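Local coordinates for protein (aminopeptidase) (Ochrobactrum anthropi, PDB 1B65), which adopts a variant of the Ntn hydrolase fold and, as an L-aminopeptidase and D-alanine esterase/amidase, probably removes N-terminal residues from peptides, at residues S57-L63 with G101-N107. Sequence-based numbering, arbitrary orientation.
Sequences SGVTAIL and GPVVITN
Thr60 and Ile105 pair in both directions across two antiparallel strands. Thr60 N donates to Ile105 O at 2.8 Å, and Ile105 N returns a bond to Thr60 O. Ile62 and Val103 repeat this exchange, with Ile62 N to Val103 O at 2.8 Å. Ala61 and Val104 form the non-hydrogen-bonded pair between them. Near the start of 57-63 the pattern changes. Thr106 OG1 donates to Gly58 O at 2.8 Å, tilted from the carbonyl plane. It serves in place of the backbone N of Asn107, which lies 4.4 Å from Gly58 O. Thr106 carries OG1 anti to its own backbone N (chi1 -174°), which brings it to the neighbouring strand. Beyond it, a bond joins two side chains: Asn107 ND2 donates to Ser57 OG at 2.9 Å, with the hydroxyl oxygen 25° out of the amide plane.

The apolar groups meet on both faces. Val59 CG1 touches Val104 CG1 at 3.6 Å, the two side chains crossing at a slant, on the face covered by helices 111-125 and 160-168. On the other face, the ends of Ile62 and Ile105 meet at CD1, 4.2 Å apart, and both rest on Leu214 of strand 207-217, in the second sheet.

Further out, Ser57 OG has its strongest partner in Asp147 OD2, and Gly182 N bonds Thr60 OG1. Strands 36-43 and 141-145 flank the pair in a four-stranded sheet. The layering is consistent with the alpha-beta-beta-alpha sandwich of Ntn hydrolases. Where regular pairing stops, hydroxyl and amide groups satisfy Gly58 O and Ser57 OG inside a buried interface, while Asn107 N has no partner in the model.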
ATOM      1  N   SER A  57       1.161 -28.018 -20.041  1.00 13.68           N
ATOM      2  CA  SER A  57       0.698 -27.079 -19.006  1.00 12.84           C
ATOM      3  C   SER A  57      -0.113 -27.847 -17.983  1.00 14.46           C
ATOM      4  O   SER A  57      -0.088 -29.080 -17.899  1.00 13.69           O
ATOM      5  CB  SER A  57      -0.122 -25.973 -19.670  1.00 14.38           C
ATOM      6  OG  SER A  57      -0.203 -24.792 -18.852  1.00 13.01           O
ATOM      7  N   GLY A  58      -0.870 -27.119 -17.145  1.00 13.73           N
ATOM      8  CA  GLY A  58      -1.650 -27.880 -16.159  1.00 13.23           C
ATOM      9  C   GLY A  58      -2.159 -26.850 -15.148  1.00 13.18           C
ATOM     10  O   GLY A  58      -2.026 -25.655 -15.322  1.00 13.09           O
ATOM     11  N   VAL A  59      -2.634 -27.472 -14.082  1.00 12.29           N
ATOM     12  CA  VAL A  59      -3.262 -26.727 -12.990  1.00 13.96           C
ATOM     13  C   VAL A  59      -2.873 -27.348 -11.647  1.00 12.59           C
ATOM     14  O   VAL A  59      -2.805 -28.568 -11.502  1.00 11.27           O
ATOM     15  CB  VAL A  59      -4.800 -26.850 -13.093  1.00 13.67           C
ATOM     16  CG1 VAL A  59      -5.499 -25.973 -12.057  1.00 13.91           C
ATOM     17  CG2 VAL A  59      -5.399 -26.490 -14.457  1.00 14.96           C
ATOM     18  N   THR A  60      -2.618 -26.451 -10.697  1.00 12.46           N
ATOM     19  CA  THR A  60      -2.309 -26.883  -9.331  1.00 13.03           C
ATOM     20  C   THR A  60      -3.428 -26.370  -8.436  1.00 12.80           C
ATOM     21  O   THR A  60      -3.834 -25.213  -8.627  1.00 13.03           O
ATOM     22  CB  THR A  60      -0.952 -26.277  -8.912  1.00 12.01           C
ATOM     23  OG1 THR A  60       0.061 -26.920  -9.705  1.00 12.87           O
ATOM     24  CG2 THR A  60      -0.646 -26.575  -7.453  1.00 11.13           C
ATOM     25  N   ALA A  61      -3.960 -27.153  -7.514  1.00 11.41           N
ATOM     26  CA  ALA A  61      -4.990 -26.625  -6.605  1.00 12.77           C
ATOM     27  C   ALA A  61      -4.579 -26.917  -5.170  1.00 13.51           C
ATOM     28  O   ALA A  61      -4.090 -27.998  -4.870  1.00 13.14           O
ATOM     29  CB  ALA A  61      -6.313 -27.336  -6.912  1.00 13.03           C
ATOM     30  N   ILE A  62      -4.623 -25.916  -4.310  1.00 11.34           N
ATOM     31  CA  ILE A  62      -4.284 -26.117  -2.893  1.00 12.00           C
ATOM     32  C   ILE A  62      -5.559 -25.787  -2.115  1.00 13.28           C
ATOM     33  O   ILE A  62      -6.012 -24.632  -2.155  1.00 14.37           O
ATOM     34  CB  ILE A  62      -3.152 -25.130  -2.526  1.00 11.72           C
ATOM     35  CG1 ILE A  62      -1.921 -25.417  -3.407  1.00 14.54           C
ATOM     36  CG2 ILE A  62      -2.818 -25.295  -1.038  1.00 12.96           C
ATOM     37  CD1 ILE A  62      -1.084 -24.187  -3.658  1.00 16.49           C
ATOM     38  N   LEU A  63      -6.102 -26.703  -1.349  1.00 12.61           N
ATOM     39  CA  LEU A  63      -7.357 -26.404  -0.635  1.00 12.91           C
ATOM     40  C   LEU A  63      -7.190 -26.559   0.862  1.00 14.13           C
ATOM     41  O   LEU A  63      -6.918 -27.664   1.332  1.00 13.63           O
ATOM     42  CB  LEU A  63      -8.380 -27.449  -1.073  1.00 15.12           C
ATOM     43  CG  LEU A  63      -9.853 -27.199  -1.246  1.00 21.12           C
ATOM     44  CD1 LEU A  63     -10.716 -28.416  -0.862  1.00 20.85           C
ATOM     45  CD2 LEU A  63     -10.402 -25.889  -0.704  1.00 20.04           C
ATOM     46  N   GLY A 101     -11.995 -21.106  -0.082  1.00 13.35           N
ATOM     47  CA  GLY A 101     -11.767 -21.884  -1.312  1.00 12.32           C
ATOM     48  C   GLY A 101     -10.289 -22.092  -1.559  1.00 11.71           C
ATOM     49  O   GLY A 101      -9.446 -21.800  -0.723  1.00 14.22           O
ATOM     50  N   PRO A 102      -9.969 -22.659  -2.724  1.00 12.37           N
ATOM     51  CA  PRO A 102      -8.613 -23.050  -3.004  1.00 12.82           C
ATOM     52  C   PRO A 102      -7.740 -21.954  -3.601  1.00 14.21           C
ATOM     53  O   PRO A 102      -8.252 -20.963  -4.158  1.00 15.16           O
ATOM     54  CB  PRO A 102      -8.799 -24.118  -4.105  1.00 13.41           C
ATOM     55  CG  PRO A 102     -10.072 -23.740  -4.813  1.00 13.42           C
ATOM     56  CD  PRO A 102     -10.950 -23.096  -3.764  1.00 12.80           C
ATOM     57  N   VAL A 103      -6.440 -22.168  -3.535  1.00 11.56           N
ATOM     58  CA  VAL A 103      -5.517 -21.366  -4.324  1.00 12.27           C
ATOM     59  C   VAL A 103      -5.284 -22.201  -5.590  1.00 13.08           C
ATOM     60  O   VAL A 103      -5.031 -23.423  -5.470  1.00 13.69           O
ATOM     61  CB  VAL A 103      -4.192 -21.052  -3.654  1.00 13.57           C
ATOM     62  CG1 VAL A 103      -3.268 -20.271  -4.602  1.00 14.39           C
ATOM     63  CG2 VAL A 103      -4.514 -20.221  -2.402  1.00 13.88           C
ATOM     64  N   VAL A 104      -5.467 -21.600  -6.752  1.00 11.07           N
ATOM     65  CA  VAL A 104      -5.337 -22.346  -8.021  1.00 12.28           C
ATOM     66  C   VAL A 104      -4.247 -21.701  -8.834  1.00 13.81           C
ATOM     67  O   VAL A 104      -4.177 -20.464  -8.912  1.00 14.47           O
ATOM     68  CB  VAL A 104      -6.657 -22.350  -8.819  1.00 12.45           C
ATOM     69  CG1 VAL A 104      -6.495 -23.064 -10.156  1.00 13.82           C
ATOM     70  CG2 VAL A 104      -7.774 -22.998  -8.026  1.00 12.67           C
ATOM     71  N   ILE A 105      -3.282 -22.492  -9.340  1.00 10.85           N
ATOM     72  CA  ILE A 105      -2.175 -21.902 -10.074  1.00 11.00           C
ATOM     73  C   ILE A 105      -2.152 -22.526 -11.479  1.00 11.87           C
ATOM     74  O   ILE A 105      -2.209 -23.765 -11.553  1.00 12.95           O
ATOM     75  CB  ILE A 105      -0.822 -22.117  -9.365  1.00 10.99           C
ATOM     76  CG1 ILE A 105      -0.934 -21.918  -7.841  1.00 13.60           C
ATOM     77  CG2 ILE A 105       0.207 -21.087  -9.893  1.00 12.74           C
ATOM     78  CD1 ILE A 105       0.356 -22.198  -7.085  1.00 15.74           C
ATOM     79  N   THR A 106      -1.957 -21.705 -12.494  1.00 11.51           N
ATOM     80  CA  THR A 106      -1.940 -22.294 -13.857  1.00 11.93           C
ATOM     81  C   THR A 106      -1.017 -21.451 -14.715  1.00 13.19           C
ATOM     82  O   THR A 106      -0.119 -20.832 -14.135  1.00 10.57           O
ATOM     83  CB  THR A 106      -3.361 -22.434 -14.388  1.00 13.18           C
ATOM     84  OG1 THR A 106      -3.297 -23.130 -15.647  1.00 12.84           O
ATOM     85  CG2 THR A 106      -4.138 -21.123 -14.560  1.00 13.51           C
ATOM     86  N   ASN A 107      -1.239 -21.389 -16.030  1.00 10.64           N
ATOM     87  CA  ASN A 107      -0.427 -20.560 -16.895  1.00 11.42           C
ATOM     88  C   ASN A 107      -1.135 -19.209 -17.070  1.00 11.21           C
ATOM     89  O   ASN A 107      -2.337 -19.082 -16.826  1.00 11.17           O
ATOM     90  CB  ASN A 107      -0.177 -21.195 -18.276  1.00 12.27           C
ATOM     91  CG  ASN A 107      -1.395 -21.287 -19.149  1.00 13.29           C
ATOM     92  OD1 ASN A 107      -1.866 -20.317 -19.773  1.00 13.67           O
ATOM     93  ND2 ASN A 107      -1.996 -22.495 -19.243  1.00 13.38           N
TER